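Local coordinates for protein aromatic-amino-acid transaminase TyrB (Burkholderia cenocepacia K56-2Valvano, PDB 4WD2) that probably catalyses the pyridoxal-phosphate-dependent transfer of amino groups from aromatic amino acids to 2-oxo acids, as a class I/II aminotransferase, at residues I206-M220 with V236-N250. Sequence-based numbering, arbitrary orientation.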
ATOM      1  N   ILE A 206       5.932  29.538  11.826  1.00 10.40           N
ATOM      2  CA  ILE A 206       5.688  28.659  12.966  1.00  9.20           C
ATOM      3  C   ILE A 206       5.086  29.447  14.132  1.00  9.39           C
ATOM      4  O   ILE A 206       4.227  28.928  14.848  1.00  9.62           O
ATOM      5  CB  ILE A 206       6.984  27.924  13.419  1.00 11.34           C
ATOM      6  CG1 ILE A 206       7.464  26.971  12.313  1.00  9.96           C
ATOM      7  CG2 ILE A 206       6.736  27.127  14.701  1.00  7.30           C
ATOM      8  CD1 ILE A 206       8.881  26.442  12.502  1.00  9.50           C
ATOM      9  N   ASP A 207       5.515  30.698  14.301  1.00  9.98           N
ATOM     10  CA  ASP A 207       4.900  31.595  15.282  1.00 10.92           C
ATOM     11  C   ASP A 207       3.376  31.577  15.149  1.00 12.72           C
ATOM     12  O   ASP A 207       2.654  31.417  16.129  1.00 14.01           O
ATOM     13  CB  ASP A 207       5.391  33.036  15.110  1.00 11.62           C
ATOM     14  CG  ASP A 207       6.866  33.219  15.460  1.00 12.12           C
ATOM     15  OD1 ASP A 207       7.460  32.351  16.140  1.00 13.00           O
ATOM     16  OD2 ASP A 207       7.418  34.273  15.078  1.00 11.78           O
ATOM     17  N   VAL A 208       2.911  31.754  13.919  1.00 13.05           N
ATOM     18  CA  VAL A 208       1.490  31.793  13.594  1.00 13.18           C
ATOM     19  C   VAL A 208       0.799  30.434  13.790  1.00 11.24           C
ATOM     20  O   VAL A 208      -0.247  30.345  14.436  1.00 10.78           O
ATOM     21  CB  VAL A 208       1.283  32.271  12.135  1.00 13.26           C
ATOM     22  CG1 VAL A 208      -0.124  31.952  11.661  1.00 13.38           C
ATOM     23  CG2 VAL A 208       1.581  33.763  12.020  1.00 14.03           C
ATOM     24  N   ILE A 209       1.398  29.388  13.235  1.00  8.09           N
ATOM     25  CA  ILE A 209       0.883  28.025  13.357  1.00  8.57           C
ATOM     26  C   ILE A 209       0.694  27.622  14.823  1.00  9.81           C
ATOM     27  O   ILE A 209      -0.345  27.061  15.199  1.00  9.19           O
ATOM     28  CB  ILE A 209       1.825  27.027  12.642  1.00  9.68           C
ATOM     29  CG1 ILE A 209       1.687  27.188  11.123  1.00  9.33           C
ATOM     30  CG2 ILE A 209       1.535  25.586  13.059  1.00  9.32           C
ATOM     31  CD1 ILE A 209       2.827  26.562  10.336  1.00  8.32           C
ATOM     32  N   GLU A 210       1.692  27.931  15.647  1.00  8.76           N
ATOM     33  CA  GLU A 210       1.611  27.695  17.082  1.00 10.47           C
ATOM     34  C   GLU A 210       0.492  28.517  17.731  1.00 11.32           C
ATOM     35  O   GLU A 210      -0.363  27.976  18.437  1.00 13.86           O
ATOM     36  CB  GLU A 210       2.956  28.024  17.743  1.00 12.02           C
ATOM     37  CG  GLU A 210       2.997  27.785  19.230  1.00 13.03           C
ATOM     38  CD  GLU A 210       4.368  28.059  19.822  1.00 14.71           C
ATOM     39  OE1 GLU A 210       5.005  29.046  19.403  1.00 16.34           O
ATOM     40  OE2 GLU A 210       4.815  27.278  20.690  1.00 15.17           O
ATOM     41  N   ALA A 211       0.504  29.824  17.495  1.00  9.94           N
ATOM     42  CA  ALA A 211      -0.436  30.725  18.155  1.00 11.15           C
ATOM     43  C   ALA A 211      -1.881  30.424  17.775  1.00 11.89           C
ATOM     44  O   ALA A 211      -2.780  30.522  18.609  1.00 12.92           O
ATOM     45  CB  ALA A 211      -0.104  32.177  17.829  1.00 10.20           C
ATOM     46  N   ARG A 212      -2.104  30.058  16.520  1.00 10.93           N
ATOM     47  CA  ARG A 212      -3.465  29.836  16.044  1.00 10.63           C
ATOM     48  C   ARG A 212      -3.929  28.388  16.216  1.00 11.09           C
ATOM     49  O   ARG A 212      -5.050  28.048  15.841  1.00 11.38           O
ATOM     50  CB  ARG A 212      -3.576  30.260  14.581  1.00 10.98           C
ATOM     51  CG  ARG A 212      -3.274  31.746  14.341  1.00 12.77           C
ATOM     52  CD  ARG A 212      -4.258  32.631  15.076  1.00 18.01           C
ATOM     53  NE  ARG A 212      -4.158  34.027  14.661  1.00 23.63           N
ATOM     54  CZ  ARG A 212      -4.845  35.025  15.209  1.00 28.10           C
ATOM     55  NH1 ARG A 212      -5.692  34.789  16.206  1.00 29.94           N
ATOM     56  NH2 ARG A 212      -4.684  36.264  14.763  1.00 28.27           N
ATOM     57  N   GLU A 213      -3.066  27.550  16.789  1.00 10.96           N
ATOM     58  CA  GLU A 213      -3.392  26.155  17.081  1.00 13.13           C
ATOM     59  C   GLU A 213      -3.770  25.397  15.823  1.00 12.88           C
ATOM     60  O   GLU A 213      -4.752  24.648  15.804  1.00 10.73           O
ATOM     61  CB  GLU A 213      -4.531  26.060  18.106  1.00 15.65           C
ATOM     62  CG  GLU A 213      -4.172  26.647  19.456  1.00 19.12           C
ATOM     63  CD  GLU A 213      -5.357  26.716  20.388  1.00 24.44           C
ATOM     64  OE1 GLU A 213      -5.663  27.826  20.862  1.00 27.64           O
ATOM     65  OE2 GLU A 213      -5.984  25.665  20.643  1.00 25.74           O
ATOM     66  N   LEU A 214      -2.987  25.608  14.772  1.00 12.32           N
ATOM     67  CA  LEU A 214      -3.202  24.921  13.508  1.00 11.39           C
ATOM     68  C   LEU A 214      -2.533  23.549  13.507  1.00 13.95           C
ATOM     69  O   LEU A 214      -1.737  23.233  14.402  1.00 13.94           O
ATOM     70  CB  LEU A 214      -2.667  25.760  12.349  1.00  8.73           C
ATOM     71  CG  LEU A 214      -3.199  27.184  12.282  1.00  9.23           C
ATOM     72  CD1 LEU A 214      -2.829  27.814  10.947  1.00  8.79           C
ATOM     73  CD2 LEU A 214      -4.715  27.203  12.504  1.00  9.98           C
ATOM     74  N   LEU A 215      -2.872  22.747  12.500  1.00 13.39           N
ATOM     75  CA  LEU A 215      -2.304  21.417  12.319  1.00 13.80           C
ATOM     76  C   LEU A 215      -1.438  21.332  11.074  1.00 11.77           C
ATOM     77  O   LEU A 215      -1.936  21.014   9.993  1.00 11.93           O
ATOM     78  CB  LEU A 215      -3.413  20.371  12.227  1.00 15.27           C
ATOM     79  CG  LEU A 215      -3.864  19.762  13.543  1.00 18.10           C
ATOM     80  CD1 LEU A 215      -5.102  18.910  13.307  1.00 18.42           C
ATOM     81  CD2 LEU A 215      -2.729  18.933  14.128  1.00 18.93           C
ATOM     82  N   PRO A 216      -0.133  21.589  11.225  1.00 10.72           N
ATOM     83  CA  PRO A 216       0.790  21.506  10.093  1.00 11.20           C
ATOM     84  C   PRO A 216       1.049  20.068   9.662  1.00 10.56           C
ATOM     85  O   PRO A 216       1.372  19.192  10.480  1.00  9.86           O
ATOM     86  CB  PRO A 216       2.069  22.158  10.632  1.00  9.16           C
ATOM     87  CG  PRO A 216       2.010  21.941  12.101  1.00 10.05           C
ATOM     88  CD  PRO A 216       0.544  22.028  12.459  1.00 11.02           C
ATOM     89  N   PHE A 217       0.877  19.837   8.367  1.00 10.19           N
ATOM     90  CA  PHE A 217       1.206  18.570   7.736  1.00 11.34           C
ATOM     91  C   PHE A 217       2.363  18.847   6.778  1.00 10.49           C
ATOM     92  O   PHE A 217       2.164  19.365   5.677  1.00 10.99           O
ATOM     93  CB  PHE A 217      -0.011  17.988   7.001  1.00 12.23           C
ATOM     94  CG  PHE A 217       0.026  16.488   6.828  1.00 11.43           C
ATOM     95  CD1 PHE A 217      -1.150  15.768   6.762  1.00 10.38           C
ATOM     96  CD2 PHE A 217       1.226  15.805   6.732  1.00 11.57           C
ATOM     97  CE1 PHE A 217      -1.132  14.402   6.604  1.00 10.95           C
ATOM     98  CE2 PHE A 217       1.250  14.436   6.575  1.00 10.31           C
ATOM     99  CZ  PHE A 217       0.068  13.733   6.511  1.00 10.49           C
ATOM    100  N   VAL A 218       3.576  18.539   7.217  1.00  9.42           N
ATOM    101  CA  VAL A 218       4.754  18.811   6.406  1.00  8.57           C
ATOM    102  C   VAL A 218       5.039  17.644   5.475  1.00  8.20           C
ATOM    103  O   VAL A 218       5.081  16.489   5.907  1.00  8.75           O
ATOM    104  CB  VAL A 218       5.989  19.088   7.267  1.00  9.37           C
ATOM    105  CG1 VAL A 218       7.179  19.427   6.378  1.00  9.65           C
ATOM    106  CG2 VAL A 218       5.709  20.229   8.239  1.00  8.76           C
ATOM    107  N   ASP A 219       5.198  17.969   4.196  1.00  8.17           N
ATOM    108  CA  ASP A 219       5.491  17.007   3.137  1.00  9.70           C
ATOM    109  C   ASP A 219       6.960  17.188   2.747  1.00  8.45           C
ATOM    110  O   ASP A 219       7.319  18.187   2.117  1.00  7.50           O
ATOM    111  CB  ASP A 219       4.550  17.233   1.933  1.00  9.99           C
ATOM    112  CG  ASP A 219       4.634  16.132   0.881  1.00 11.27           C
ATOM    113  OD1 ASP A 219       5.604  15.348   0.881  1.00 13.13           O
ATOM    114  OD2 ASP A 219       3.721  16.063   0.031  1.00 10.27           O
ATOM    115  N   MET A 220       7.807  16.243   3.158  1.00  6.38           N
ATOM    116  CA  MET A 220       9.230  16.309   2.858  1.00  6.49           C
ATOM    117  C   MET A 220       9.612  15.175   1.922  1.00  8.34           C
ATOM    118  O   MET A 220      10.035  14.111   2.364  1.00 10.46           O
ATOM    119  CB  MET A 220      10.066  16.251   4.145  1.00  7.30           C
ATOM    120  CG  MET A 220      11.557  16.503   3.915  1.00  8.08           C
ATOM    121  SD  MET A 220      12.474  16.680   5.444  1.00 12.55           S
ATOM    122  CE  MET A 220      11.998  15.163   6.271  1.00 12.19           C
ATOM    123  N   VAL A 236      10.751  20.790   9.900  1.00  8.51           N
ATOM    124  CA  VAL A 236      10.271  19.686  10.713  1.00  8.96           C
ATOM    125  C   VAL A 236      10.908  19.715  12.101  1.00  9.50           C
ATOM    126  O   VAL A 236      10.219  19.598  13.115  1.00  9.47           O
ATOM    127  CB  VAL A 236      10.564  18.328  10.027  1.00 12.25           C
ATOM    128  CG1 VAL A 236      10.286  17.186  10.966  1.00 12.62           C
ATOM    129  CG2 VAL A 236       9.728  18.185   8.755  1.00 12.65           C
ATOM    130  N   ARG A 237      12.227  19.883  12.137  1.00  6.15           N
ATOM    131  CA  ARG A 237      12.968  19.843  13.390  1.00  6.79           C
ATOM    132  C   ARG A 237      12.639  21.048  14.274  1.00  7.62           C
ATOM    133  O   ARG A 237      12.542  20.914  15.494  1.00  6.73           O
ATOM    134  CB  ARG A 237      14.475  19.759  13.111  1.00  6.32           C
ATOM    135  CG  ARG A 237      14.866  18.504  12.348  1.00  6.21           C
ATOM    136  CD  ARG A 237      16.385  18.347  12.147  1.00  9.71           C
ATOM    137  NE  ARG A 237      16.664  17.170  11.324  1.00  8.81           N
ATOM    138  CZ  ARG A 237      17.876  16.756  10.962  1.00  7.13           C
ATOM    139  NH1 ARG A 237      18.955  17.410  11.349  1.00  8.90           N
ATOM    140  NH2 ARG A 237      18.005  15.678  10.207  1.00  6.64           N
ATOM    141  N   GLU A 238      12.452  22.218  13.664  1.00  8.28           N
ATOM    142  CA  GLU A 238      12.116  23.417  14.433  1.00  8.49           C
ATOM    143  C   GLU A 238      10.672  23.374  14.963  1.00  8.84           C
ATOM    144  O   GLU A 238      10.416  23.783  16.096  1.00  9.12           O
ATOM    145  CB  GLU A 238      12.348  24.680  13.592  1.00  9.96           C
ATOM    146  CG  GLU A 238      12.139  25.993  14.340  1.00  9.35           C
ATOM    147  CD  GLU A 238      13.155  26.227  15.457  1.00 11.27           C
ATOM    148  OE1 GLU A 238      14.111  25.436  15.593  1.00 11.01           O
ATOM    149  OE2 GLU A 238      13.001  27.214  16.208  1.00 11.80           O
ATOM    150  N   LEU A 239       9.736  22.868  14.161  1.00  9.54           N
ATOM    151  CA  LEU A 239       8.368  22.646  14.642  1.00  8.92           C
ATOM    152  C   LEU A 239       8.357  21.723  15.860  1.00  9.21           C
ATOM    153  O   LEU A 239       7.704  22.006  16.873  1.00  8.51           O
ATOM    154  CB  LEU A 239       7.489  22.054  13.532  1.00  9.35           C
ATOM    155  CG  LEU A 239       6.825  23.010  12.535  1.00  9.35           C
ATOM    156  CD1 LEU A 239       6.421  22.279  11.266  1.00  7.75           C
ATOM    157  CD2 LEU A 239       5.605  23.691  13.157  1.00 10.43           C
ATOM    158  N   ALA A 240       9.106  20.628  15.765  1.00  8.60           N
ATOM    159  CA  ALA A 240       9.174  19.648  16.842  1.00  9.68           C
ATOM    160  C   ALA A 240       9.912  20.166  18.085  1.00 10.65           C
ATOM    161  O   ALA A 240       9.512  19.863  19.212  1.00 11.52           O
ATOM    162  CB  ALA A 240       9.824  18.363  16.337  1.00  9.57           C
ATOM    163  N   ARG A 241      10.978  20.941  17.900  1.00  9.50           N
ATOM    164  CA  ARG A 241      11.671  21.527  19.049  1.00  9.33           C
ATOM    165  C   ARG A 241      10.752  22.470  19.830  1.00 10.52           C
ATOM    166  O   ARG A 241      10.885  22.627  21.047  1.00 10.63           O
ATOM    167  CB  ARG A 241      12.928  22.283  18.606  1.00  8.89           C
ATOM    168  CG  ARG A 241      14.180  21.410  18.441  1.00  9.18           C
ATOM    169  CD  ARG A 241      15.425  22.267  18.210  1.00  7.94           C
ATOM    170  NE  ARG A 241      15.360  23.031  16.962  1.00  8.55           N
ATOM    171  CZ  ARG A 241      15.844  22.608  15.792  1.00  8.48           C
ATOM    172  NH1 ARG A 241      16.428  21.420  15.699  1.00  8.28           N
ATOM    173  NH2 ARG A 241      15.742  23.375  14.710  1.00  6.91           N
ATOM    174  N   ARG A 242       9.818  23.094  19.123  1.00 10.12           N
ATOM    175  CA  ARG A 242       8.949  24.087  19.736  1.00 10.88           C
ATOM    176  C   ARG A 242       7.647  23.462  20.229  1.00 11.39           C
ATOM    177  O   ARG A 242       6.758  24.158  20.718  1.00 12.10           O
ATOM    178  CB  ARG A 242       8.670  25.224  18.744  1.00 10.12           C
ATOM    179  CG  ARG A 242       9.901  26.098  18.483  1.00  9.87           C
ATOM    180  CD  ARG A 242       9.608  27.235  17.508  1.00  8.94           C
ATOM    181  NE  ARG A 242       8.517  28.085  17.980  1.00 10.68           N
ATOM    182  CZ  ARG A 242       8.124  29.207  17.383  1.00 11.35           C
ATOM    183  NH1 ARG A 242       8.734  29.620  16.279  1.00  7.72           N
ATOM    184  NH2 ARG A 242       7.116  29.911  17.890  1.00 11.23           N
ATOM    185  N   GLY A 243       7.545  22.145  20.091  1.00 10.18           N
ATOM    186  CA  GLY A 243       6.426  21.392  20.633  1.00 11.35           C
ATOM    187  C   GLY A 243       5.123  21.493  19.860  1.00 14.06           C
ATOM    188  O   GLY A 243       4.051  21.227  20.402  1.00 17.49           O
ATOM    189  N   VAL A 244       5.200  21.873  18.593  1.00 13.15           N
ATOM    190  CA  VAL A 244       3.999  22.049  17.781  1.00 12.52           C
ATOM    191  C   VAL A 244       3.496  20.702  17.259  1.00 12.41           C
ATOM    192  O   VAL A 244       4.283  19.914  16.731  1.00 13.30           O
ATOM    193  CB  VAL A 244       4.269  23.015  16.600  1.00 10.41           C
ATOM    194  CG1 VAL A 244       3.033  23.169  15.721  1.00 10.26           C
ATOM    195  CG2 VAL A 244       4.720  24.378  17.128  1.00 10.72           C
ATOM    196  N   PRO A 245       2.188  20.422  17.428  1.00 11.27           N
ATOM    197  CA  PRO A 245       1.572  19.218  16.855  1.00 11.42           C
ATOM    198  C   PRO A 245       1.780  19.161  15.351  1.00 11.55           C
ATOM    199  O   PRO A 245       1.204  19.972  14.631  1.00 12.18           O
ATOM    200  CB  PRO A 245       0.080  19.380  17.189  1.00 11.86           C
ATOM    201  CG  PRO A 245      -0.092  20.862  17.465  1.00 12.12           C
ATOM    202  CD  PRO A 245       1.198  21.252  18.140  1.00 10.86           C
ATOM    203  N   THR A 246       2.586  18.220  14.880  1.00  9.40           N
ATOM    204  CA  THR A 246       2.980  18.211  13.478  1.00 10.34           C
ATOM    205  C   THR A 246       2.928  16.810  12.887  1.00  9.84           C
ATOM    206  O   THR A 246       3.383  15.851  13.510  1.00 10.03           O
ATOM    207  CB  THR A 246       4.412  18.775  13.309  1.00 10.67           C
ATOM    208  OG1 THR A 246       4.474  20.094  13.868  1.00 11.36           O
ATOM    209  CG2 THR A 246       4.828  18.821  11.841  1.00  8.85           C
ATOM    210  N   LEU A 247       2.380  16.683  11.686  1.00  9.12           N
ATOM    211  CA  LEU A 247       2.511  15.428  10.961  1.00  7.59           C
ATOM    212  C   LEU A 247       3.576  15.642   9.907  1.00  7.88           C
ATOM    213  O   LEU A 247       3.651  16.718   9.308  1.00  6.43           O
ATOM    214  CB  LEU A 247       1.184  14.972  10.323  1.00  7.53           C
ATOM    215  CG  LEU A 247      -0.004  14.683  11.252  1.00  6.84           C
ATOM    216  CD1 LEU A 247      -0.756  15.954  11.609  1.00  8.40           C
ATOM    217  CD2 LEU A 247      -0.949  13.668  10.644  1.00  7.10           C
ATOM    218  N   VAL A 248       4.416  14.630   9.712  1.00  7.68           N
ATOM    219  CA  VAL A 248       5.471  14.695   8.712  1.00  8.56           C
ATOM    220  C   VAL A 248       5.460  13.486   7.788  1.00  7.55           C
ATOM    221  O   VAL A 248       5.675  12.358   8.228  1.00  7.23           O
ATOM    222  CB  VAL A 248       6.868  14.777   9.344  1.00  9.18           C
ATOM    223  CG1 VAL A 248       7.924  14.916   8.237  1.00  5.81           C
ATOM    224  CG2 VAL A 248       6.946  15.931  10.332  1.00 10.22           C
ATOM    225  N   ALA A 249       5.214  13.729   6.506  1.00  8.65           N
ATOM    226  CA  ALA A 249       5.328  12.677   5.505  1.00  9.06           C
ATOM    227  C   ALA A 249       6.656  12.789   4.758  1.00  9.68           C
ATOM    228  O   ALA A 249       6.915  13.794   4.110  1.00 10.65           O
ATOM    229  CB  ALA A 249       4.155  12.741   4.532  1.00 11.02           C
ATOM    230  N   ASN A 250       7.504  11.767   4.859  1.00  9.86           N
ATOM    231  CA  ASN A 250       8.772  11.777   4.136  1.00  9.25           C
ATOM    232  C   ASN A 250       8.857  10.608   3.151  1.00  9.77           C
ATOM    233  O   ASN A 250       8.404   9.498   3.435  1.00  9.15           O
ATOM    234  CB  ASN A 250       9.970  11.765   5.107  1.00  8.47           C
ATOM    235  CG  ASN A 250      10.267  10.383   5.678  1.00  9.11           C
ATOM    236  OD1 ASN A 250       9.537   9.882   6.539  1.00  9.89           O
ATOM    237  ND2 ASN A 250      11.358   9.772   5.215  1.00  8.02           N
TER
HETATM  238  O   HOH W   1       7.582  28.003  20.526  1.00 12.39           O
HETATM  239  O   HOH W   2       4.323  24.883  21.020  1.00 19.75           O
HETATM  240  O   HOH W   3       6.883  12.814   1.007  1.00 13.23           O
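Ile206, on the helix that precedes strand 215-220, lays CG2 over one face of the Arg242 guanidinium, 3.6 Å from NH1, and packs CG1 on Leu239. At the edge of that guanidinium, Arg242 NH1 and NH2 both donate to Asp207 OD1 in a salt bridge, each at 3.0 Å, the carboxylate and guanidinium planes 57° apart; Glu203 also pairs with NH1. Ile209 CG2 rests against Val244 CG1. The extended Glu210 side chain, its CG anti to the backbone N (chi1 -179°), brings OE1 into a second salt bridge, 2.7 Å from Arg242 NH2, while a water joins OE2 to Arg242 NE. Where the strand begins, Pro216 CG touches Val244 CG1 and Leu239 CD2, and Pro216 O accepts from Leu247 N. Phe217 takes Leu247 CB over its ring face, 3.8 Å from the centroid. Val218 N donates to Leu247 O at 2.8 Å; on the other side of the sheet Val218 CG2 meets Leu239 CD1 at 3.7 Å. Asp219, beside Ala249, accepts a hydrogen bond from His141 at OD2, which also lies close to N1 of the cofactor-bearing residue 254. The contact thus joins two consecutive helix-turn-strand units, their strands parallel neighbours in the central sheet: a salt-bridge network between the helix ends, an apolar middle, and backbone bonds that probably help place Asp219 by the cofactor.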